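Local coordinates for protein carboxyvinyl-carboxyphosphonate phosphorylmutase (Bacillus anthracis, PDB 4IQD) that belongs to the phosphoenolpyruvate phosphomutase family of TIM-barrel proteins, and is modelled here with pyruvic acid, at residues G101-V106 and I150-E155; V141-L146 and A181-K186. One frame throughout, in Å; residues are numbered along the deposited sequence.

Three successive helices of a TIM barrel, 103-115, 143-156 and 174-187, meet pairwise in the two contacts, whose centres are about 13 Å apart on the same side of the chain's centre. Helix 143-156 is common to both: its first turn meets 181-186 in contact 2, and its later turns meet 101-106 in contact 1. Along the chain the segments alternate, in the order 101-106, 141-146, 150-155, 181-186. The neighbouring parallel strands 120-124 and 161-166 lie between these helices in sequence. Ile150 CD1 packs on Tyr184 CB at 3.6 Å, joining the contacts directly, so that the three helices form one continuous part of the barrel's outer layer.

Contact 1: residues G101-V106 and I150-E155; sequences GGVLNV and IKAIKE
Val106 reaches across to Ile153 with one methyl, CG1, which lies 3.6 Å from Ile153 CG1 and 4.0 Å from Ile153 CD1. The two side chains cross at about a right angle, so the valine methyl meets the flank of the extended isoleucine chain. Placed anti to the backbone N (chi1 167°), Val106 CG1 also comes within 4.4 Å of Ala152 CB. That alanine methyl points at the facing helix and touches backbone as well as side chain, with Val103 O 4.0 Å from Ala152 CB. Val103 CG1 borders the same methyl on the exposed margin. Such a small side chain allows close approach: the CA atoms of Val103 and Ala152 are 6.3 Å apart.

At the start of helix 103-115, Gly102 occupies the N-cap position, and its N-H bonds Asn105 OD1, three residues on, at 2.9 Å, in the carbonyl plane and on a lone pair. Gly101 O accepts from Lys149 NZ and ties the loop to the partner helix. Neighbouring helices packed side by side, one also resting on the parallel sheet through Ile153 on Ile162 of strand 161-166, form the helical outer layer of a TIM barrel.

Contact 2: residues V141-L146 and A181-K186; sequences VTTEEL and ANAYVK
With CG anti to the backbone N (chi1 -173°), Leu146 sends CD2 over the ring of Tyr184, whose own CG stands anti to its carbonyl carbon (chi1 -59°) and carries the ring toward helix 143-156. Leu146 CD2 sits over the middle of the ring, 3.5 Å from the centroid of Tyr184 and 11° off the ring normal, a CH-pi contact. The side chains cross at about a right angle. Leu146 CB adds a second touch farther out on the ring, 3.6 Å from Tyr184 CE1.

Thr143 approaches the same CE1 corner differently. Its carbonyl oxygen lies at the ring edge and in the ring plane, with Thr143 O 3.6 Å from Tyr184 CE1. Its methyl bridges the two partners on helix 174-187: Thr143 CG2 is 3.7 Å from Ala183 CB and 3.8 Å from Tyr184 CE1.

A capping box, in which Thr142 OG1 accepts from Glu145 N at 3.1 Å, closes the first turn of helix 143-156, the one that carries Thr143 and leads to Leu146. In return Glu145 OE1 takes two donors from Thr142: the hydroxyl on its anti lone pair, and Thr142 N from above the carboxylate plane.

Tyr184 OH passes beyond the apolar contact to hydrogen-bond with Arg180 NH1 and Asp125 OD2, while Arg180 NH2 bonds Val141 O just before the helix. The ring also packs on Ala164 and Thr166 of strand 161-166. Tyr184 thus divides its chemistry: a buried ring, its turn set by Leu146 CD2 over one face and Thr143 O at the edge, and a phenol oxygen bonded to both a cationic and an anionic side chain, which hold its far end in place and would probably polarise the hydroxyl.

Contact 1: residues G101-V106 and I150-E155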
ATOM      1  N   GLY A 101       9.531   6.957  21.403  1.00 25.67           N
ATOM      2  CA  GLY A 101       9.774   7.925  22.452  1.00 26.75           C
ATOM      3  C   GLY A 101      10.073   7.267  23.782  1.00 30.57           C
ATOM      4  O   GLY A 101      10.668   6.192  23.835  1.00 32.56           O
ATOM      5  N   GLY A 102       9.654   7.919  24.859  1.00 28.56           N
ATOM      6  CA  GLY A 102       9.945   7.448  26.197  1.00 29.56           C
ATOM      7  C   GLY A 102       8.903   6.504  26.755  1.00 30.28           C
ATOM      8  O   GLY A 102       8.054   5.991  26.025  1.00 32.24           O
ATOM      9  N   VAL A 103       8.981   6.281  28.064  1.00 31.46           N
ATOM     10  CA  VAL A 103       8.069   5.389  28.765  1.00 29.17           C
ATOM     11  C   VAL A 103       6.627   5.786  28.512  1.00 24.85           C
ATOM     12  O   VAL A 103       5.768   4.933  28.315  1.00 28.29           O
ATOM     13  CB  VAL A 103       8.369   5.369  30.285  1.00 30.22           C
ATOM     14  CG1 VAL A 103       7.092   5.416  31.109  1.00 32.81           C
ATOM     15  CG2 VAL A 103       9.196   4.145  30.643  1.00 30.94           C
ATOM     16  N   LEU A 104       6.373   7.089  28.487  1.00 25.22           N
ATOM     17  CA  LEU A 104       5.025   7.588  28.268  1.00 24.24           C
ATOM     18  C   LEU A 104       4.584   7.381  26.827  1.00 21.17           C
ATOM     19  O   LEU A 104       3.443   7.008  26.575  1.00 23.67           O
ATOM     20  CB  LEU A 104       4.934   9.057  28.661  1.00 27.90           C
ATOM     21  CG  LEU A 104       5.298   9.293  30.125  1.00 32.72           C
ATOM     22  CD1 LEU A 104       5.255  10.768  30.447  1.00 35.71           C
ATOM     23  CD2 LEU A 104       4.376   8.504  31.046  1.00 22.79           C
ATOM     24  N   ASN A 105       5.488   7.619  25.885  1.00 20.88           N
ATOM     25  CA  ASN A 105       5.212   7.350  24.482  1.00 20.51           C
ATOM     26  C   ASN A 105       4.961   5.871  24.238  1.00 24.98           C
ATOM     27  O   ASN A 105       4.058   5.499  23.492  1.00 26.07           O
ATOM     28  CB  ASN A 105       6.368   7.825  23.609  1.00 22.47           C
ATOM     29  CG  ASN A 105       6.556   9.323  23.665  1.00 25.41           C
ATOM     30  OD1 ASN A 105       7.566   9.812  24.163  1.00 26.14           O
ATOM     31  ND2 ASN A 105       5.579  10.061  23.156  1.00 24.20           N
ATOM     32  N   VAL A 106       5.772   5.035  24.875  1.00 25.99           N
ATOM     33  CA  VAL A 106       5.613   3.589  24.788  1.00 23.68           C
ATOM     34  C   VAL A 106       4.251   3.196  25.332  1.00 23.24           C
ATOM     35  O   VAL A 106       3.585   2.309  24.799  1.00 25.22           O
ATOM     36  CB  VAL A 106       6.711   2.865  25.585  1.00 29.36           C
ATOM     37  CG1 VAL A 106       6.373   1.398  25.759  1.00 32.69           C
ATOM     38  CG2 VAL A 106       8.048   3.024  24.897  1.00 27.04           C
ATOM     39  N   ILE A 150       9.225  -2.172  28.808  1.00 17.78           N
ATOM     40  CA  ILE A 150       8.444  -3.400  28.810  1.00 17.63           C
ATOM     41  C   ILE A 150       7.445  -3.379  29.961  1.00 22.40           C
ATOM     42  O   ILE A 150       6.280  -3.739  29.794  1.00 23.02           O
ATOM     43  CB  ILE A 150       9.355  -4.636  28.909  1.00 18.71           C
ATOM     44  CG1 ILE A 150      10.227  -4.742  27.655  1.00 20.22           C
ATOM     45  CG2 ILE A 150       8.538  -5.897  29.092  1.00 18.57           C
ATOM     46  CD1 ILE A 150      11.248  -5.853  27.698  1.00 16.97           C
ATOM     47  N   LYS A 151       7.909  -2.930  31.122  1.00 25.34           N
ATOM     48  CA  LYS A 151       7.057  -2.790  32.298  1.00 25.10           C
ATOM     49  C   LYS A 151       5.929  -1.806  32.040  1.00 24.19           C
ATOM     50  O   LYS A 151       4.815  -1.987  32.531  1.00 25.16           O
ATOM     51  CB  LYS A 151       7.879  -2.327  33.502  1.00 30.44           C
ATOM     52  CG  LYS A 151       8.850  -3.366  34.033  1.00 31.35           C
ATOM     53  CD  LYS A 151       9.937  -2.739  34.893  1.00 33.02           C
ATOM     54  CE  LYS A 151       9.384  -2.118  36.162  1.00 34.06           C
ATOM     55  NZ  LYS A 151      10.488  -1.617  37.036  1.00 35.63           N
ATOM     56  N   ALA A 152       6.228  -0.761  31.274  1.00 23.99           N
ATOM     57  CA  ALA A 152       5.219   0.215  30.879  1.00 24.24           C
ATOM     58  C   ALA A 152       4.116  -0.447  30.059  1.00 25.00           C
ATOM     59  O   ALA A 152       2.931  -0.176  30.253  1.00 23.74           O
ATOM     60  CB  ALA A 152       5.855   1.345  30.099  1.00 23.70           C
ATOM     61  N   ILE A 153       4.512  -1.321  29.141  1.00 23.82           N
ATOM     62  CA  ILE A 153       3.547  -2.046  28.330  1.00 24.25           C
ATOM     63  C   ILE A 153       2.700  -2.992  29.176  1.00 25.84           C
ATOM     64  O   ILE A 153       1.474  -2.941  29.113  1.00 28.66           O
ATOM     65  CB  ILE A 153       4.233  -2.827  27.203  1.00 17.99           C
ATOM     66  CG1 ILE A 153       4.991  -1.867  26.288  1.00 19.97           C
ATOM     67  CG2 ILE A 153       3.212  -3.606  26.403  1.00 17.96           C
ATOM     68  CD1 ILE A 153       5.703  -2.545  25.148  1.00 21.16           C
ATOM     69  N   LYS A 154       3.352  -3.836  29.973  1.00 25.48           N
ATOM     70  CA  LYS A 154       2.648  -4.768  30.855  1.00 24.02           C
ATOM     71  C   LYS A 154       1.668  -4.045  31.765  1.00 23.84           C
ATOM     72  O   LYS A 154       0.637  -4.592  32.148  1.00 25.26           O
ATOM     73  CB  LYS A 154       3.629  -5.557  31.729  1.00 26.43           C
ATOM     74  CG  LYS A 154       4.497  -6.563  30.994  1.00 27.30           C
ATOM     75  CD  LYS A 154       3.675  -7.505  30.128  1.00 27.01           C
ATOM     76  CE  LYS A 154       2.670  -8.319  30.925  1.00 28.28           C
ATOM     77  NZ  LYS A 154       1.766  -9.083  30.013  1.00 25.65           N
ATOM     78  N   GLU A 155       2.005  -2.812  32.115  1.00 24.20           N
ATOM     79  CA  GLU A 155       1.167  -2.018  32.995  1.00 28.96           C
ATOM     80  C   GLU A 155      -0.101  -1.526  32.304  1.00 30.95           C
ATOM     81  O   GLU A 155      -1.206  -1.717  32.808  1.00 29.64           O
ATOM     82  CB  GLU A 155       1.950  -0.828  33.541  1.00 32.91           C
ATOM     83  CG  GLU A 155       1.121   0.060  34.441  1.00 39.30           C
ATOM     84  CD  GLU A 155       0.436  -0.722  35.542  1.00 44.63           C
ATOM     85  OE1 GLU A 155       1.107  -1.565  36.173  1.00 43.88           O
ATOM     86  OE2 GLU A 155      -0.774  -0.499  35.769  1.00 46.96           O
TER

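Contact 2: residues V141-L146 and A181-K186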
ATOM      1  N   VAL A 141      20.468   0.949  24.001  1.00 22.83           N
ATOM      2  CA  VAL A 141      20.129   1.536  25.285  1.00 22.36           C
ATOM      3  C   VAL A 141      20.533   0.560  26.371  1.00 27.62           C
ATOM      4  O   VAL A 141      20.836  -0.599  26.089  1.00 25.07           O
ATOM      5  CB  VAL A 141      18.624   1.802  25.413  1.00 24.28           C
ATOM      6  CG1 VAL A 141      18.149   2.722  24.303  1.00 23.45           C
ATOM      7  CG2 VAL A 141      17.846   0.491  25.404  1.00 24.96           C
ATOM      8  N   THR A 142      20.541   1.027  27.612  1.00 28.99           N
ATOM      9  CA  THR A 142      20.867   0.155  28.725  1.00 27.91           C
ATOM     10  C   THR A 142      19.795  -0.908  28.850  1.00 28.12           C
ATOM     11  O   THR A 142      18.680  -0.742  28.355  1.00 27.96           O
ATOM     12  CB  THR A 142      20.952   0.924  30.044  1.00 30.43           C
ATOM     13  OG1 THR A 142      19.703   1.576  30.296  1.00 33.27           O
ATOM     14  CG2 THR A 142      22.055   1.958  29.981  1.00 32.58           C
ATOM     15  N   THR A 143      20.144  -2.006  29.505  1.00 23.50           N
ATOM     16  CA  THR A 143      19.200  -3.084  29.728  1.00 22.59           C
ATOM     17  C   THR A 143      17.983  -2.572  30.488  1.00 24.27           C
ATOM     18  O   THR A 143      16.850  -2.896  30.140  1.00 26.30           O
ATOM     19  CB  THR A 143      19.852  -4.238  30.499  1.00 23.87           C
ATOM     20  OG1 THR A 143      21.019  -4.679  29.796  1.00 26.25           O
ATOM     21  CG2 THR A 143      18.884  -5.397  30.637  1.00 26.18           C
ATOM     22  N   GLU A 144      18.228  -1.757  31.510  1.00 27.43           N
ATOM     23  CA  GLU A 144      17.162  -1.170  32.317  1.00 28.95           C
ATOM     24  C   GLU A 144      16.236  -0.320  31.467  1.00 29.08           C
ATOM     25  O   GLU A 144      15.024  -0.286  31.683  1.00 31.79           O
ATOM     26  CB  GLU A 144      17.752  -0.300  33.426  1.00 33.53           C
ATOM     27  CG  GLU A 144      16.732   0.593  34.119  1.00 40.04           C
ATOM     28  CD  GLU A 144      17.370   1.606  35.046  1.00 48.60           C
ATOM     29  OE1 GLU A 144      18.166   2.440  34.562  1.00 53.33           O
ATOM     30  OE2 GLU A 144      17.079   1.565  36.260  1.00 50.39           O
ATOM     31  N   GLU A 145      16.822   0.364  30.493  1.00 26.65           N
ATOM     32  CA  GLU A 145      16.079   1.275  29.643  1.00 25.49           C
ATOM     33  C   GLU A 145      14.943   0.562  28.912  1.00 23.62           C
ATOM     34  O   GLU A 145      13.833   1.081  28.833  1.00 20.58           O
ATOM     35  CB  GLU A 145      17.025   1.953  28.654  1.00 32.87           C
ATOM     36  CG  GLU A 145      16.773   3.438  28.472  1.00 40.73           C
ATOM     37  CD  GLU A 145      17.962   4.161  27.862  1.00 47.07           C
ATOM     38  OE1 GLU A 145      19.110   3.889  28.286  1.00 48.54           O
ATOM     39  OE2 GLU A 145      17.747   4.995  26.956  1.00 46.70           O
ATOM     40  N   LEU A 146      15.213  -0.633  28.394  1.00 24.76           N
ATOM     41  CA  LEU A 146      14.164  -1.419  27.751  1.00 23.21           C
ATOM     42  C   LEU A 146      13.269  -2.076  28.792  1.00 24.14           C
ATOM     43  O   LEU A 146      12.064  -2.209  28.589  1.00 23.76           O
ATOM     44  CB  LEU A 146      14.740  -2.485  26.815  1.00 21.45           C
ATOM     45  CG  LEU A 146      13.646  -3.200  26.011  1.00 21.33           C
ATOM     46  CD1 LEU A 146      12.816  -2.188  25.237  1.00 22.49           C
ATOM     47  CD2 LEU A 146      14.199  -4.255  25.073  1.00 23.55           C
ATOM     48  N   ALA A 181      18.432 -10.576  27.217  1.00 21.82           N
ATOM     49  CA  ALA A 181      17.225 -11.333  26.897  1.00 23.23           C
ATOM     50  C   ALA A 181      16.463 -11.797  28.134  1.00 21.68           C
ATOM     51  O   ALA A 181      15.267 -11.546  28.257  1.00 25.61           O
ATOM     52  CB  ALA A 181      17.571 -12.525  26.012  1.00 22.42           C
ATOM     53  N   ASN A 182      17.157 -12.464  29.048  1.00 22.09           N
ATOM     54  CA  ASN A 182      16.523 -12.977  30.256  1.00 22.57           C
ATOM     55  C   ASN A 182      15.976 -11.871  31.152  1.00 24.18           C
ATOM     56  O   ASN A 182      15.044 -12.090  31.925  1.00 24.41           O
ATOM     57  CB  ASN A 182      17.488 -13.864  31.044  1.00 21.02           C
ATOM     58  CG  ASN A 182      17.698 -15.220  30.395  1.00 23.50           C
ATOM     59  OD1 ASN A 182      16.783 -15.785  29.798  1.00 23.77           O
ATOM     60  ND2 ASN A 182      18.911 -15.749  30.512  1.00 23.86           N
ATOM     61  N   ALA A 183      16.561 -10.684  31.044  1.00 26.01           N
ATOM     62  CA  ALA A 183      16.086  -9.535  31.801  1.00 23.93           C
ATOM     63  C   ALA A 183      14.768  -9.051  31.225  1.00 25.25           C
ATOM     64  O   ALA A 183      13.818  -8.782  31.958  1.00 29.05           O
ATOM     65  CB  ALA A 183      17.108  -8.421  31.770  1.00 22.39           C
ATOM     66  N   TYR A 184      14.721  -8.950  29.902  1.00 21.70           N
ATOM     67  CA  TYR A 184      13.531  -8.492  29.206  1.00 20.27           C
ATOM     68  C   TYR A 184      12.375  -9.454  29.459  1.00 20.28           C
ATOM     69  O   TYR A 184      11.222  -9.040  29.564  1.00 18.49           O
ATOM     70  CB  TYR A 184      13.798  -8.391  27.706  1.00 16.76           C
ATOM     71  CG  TYR A 184      14.925  -7.457  27.312  1.00 20.33           C
ATOM     72  CD1 TYR A 184      15.339  -6.426  28.148  1.00 23.39           C
ATOM     73  CD2 TYR A 184      15.569  -7.605  26.092  1.00 23.79           C
ATOM     74  CE1 TYR A 184      16.370  -5.575  27.775  1.00 23.70           C
ATOM     75  CE2 TYR A 184      16.597  -6.763  25.712  1.00 23.83           C
ATOM     76  CZ  TYR A 184      16.994  -5.751  26.554  1.00 24.12           C
ATOM     77  OH  TYR A 184      18.019  -4.917  26.167  1.00 27.54           O
ATOM     78  N   VAL A 185      12.700 -10.737  29.568  1.00 20.84           N
ATOM     79  CA  VAL A 185      11.701 -11.769  29.824  1.00 22.52           C
ATOM     80  C   VAL A 185      11.079 -11.613  31.205  1.00 24.49           C
ATOM     81  O   VAL A 185       9.859 -11.618  31.349  1.00 26.34           O
ATOM     82  CB  VAL A 185      12.301 -13.183  29.700  1.00 24.04           C
ATOM     83  CG1 VAL A 185      11.302 -14.227  30.178  1.00 24.41           C
ATOM     84  CG2 VAL A 185      12.717 -13.455  28.267  1.00 20.35           C
ATOM     85  N   LYS A 186      11.917 -11.464  32.225  1.00 29.43           N
ATOM     86  CA  LYS A 186      11.406 -11.301  33.578  1.00 31.03           C
ATOM     87  C   LYS A 186      10.660  -9.978  33.714  1.00 30.74           C
ATOM     88  O   LYS A 186       9.818  -9.817  34.595  1.00 29.52           O
ATOM     89  CB  LYS A 186      12.533 -11.399  34.606  1.00 36.50           C
ATOM     90  CG  LYS A 186      13.021 -10.073  35.148  1.00 39.69           C
ATOM     91  CD  LYS A 186      13.789 -10.288  36.436  1.00 44.31           C
ATOM     92  CE  LYS A 186      12.948 -11.069  37.437  1.00 47.29           C
ATOM     93  NZ  LYS A 186      13.680 -11.345  38.704  1.00 48.93           N
TER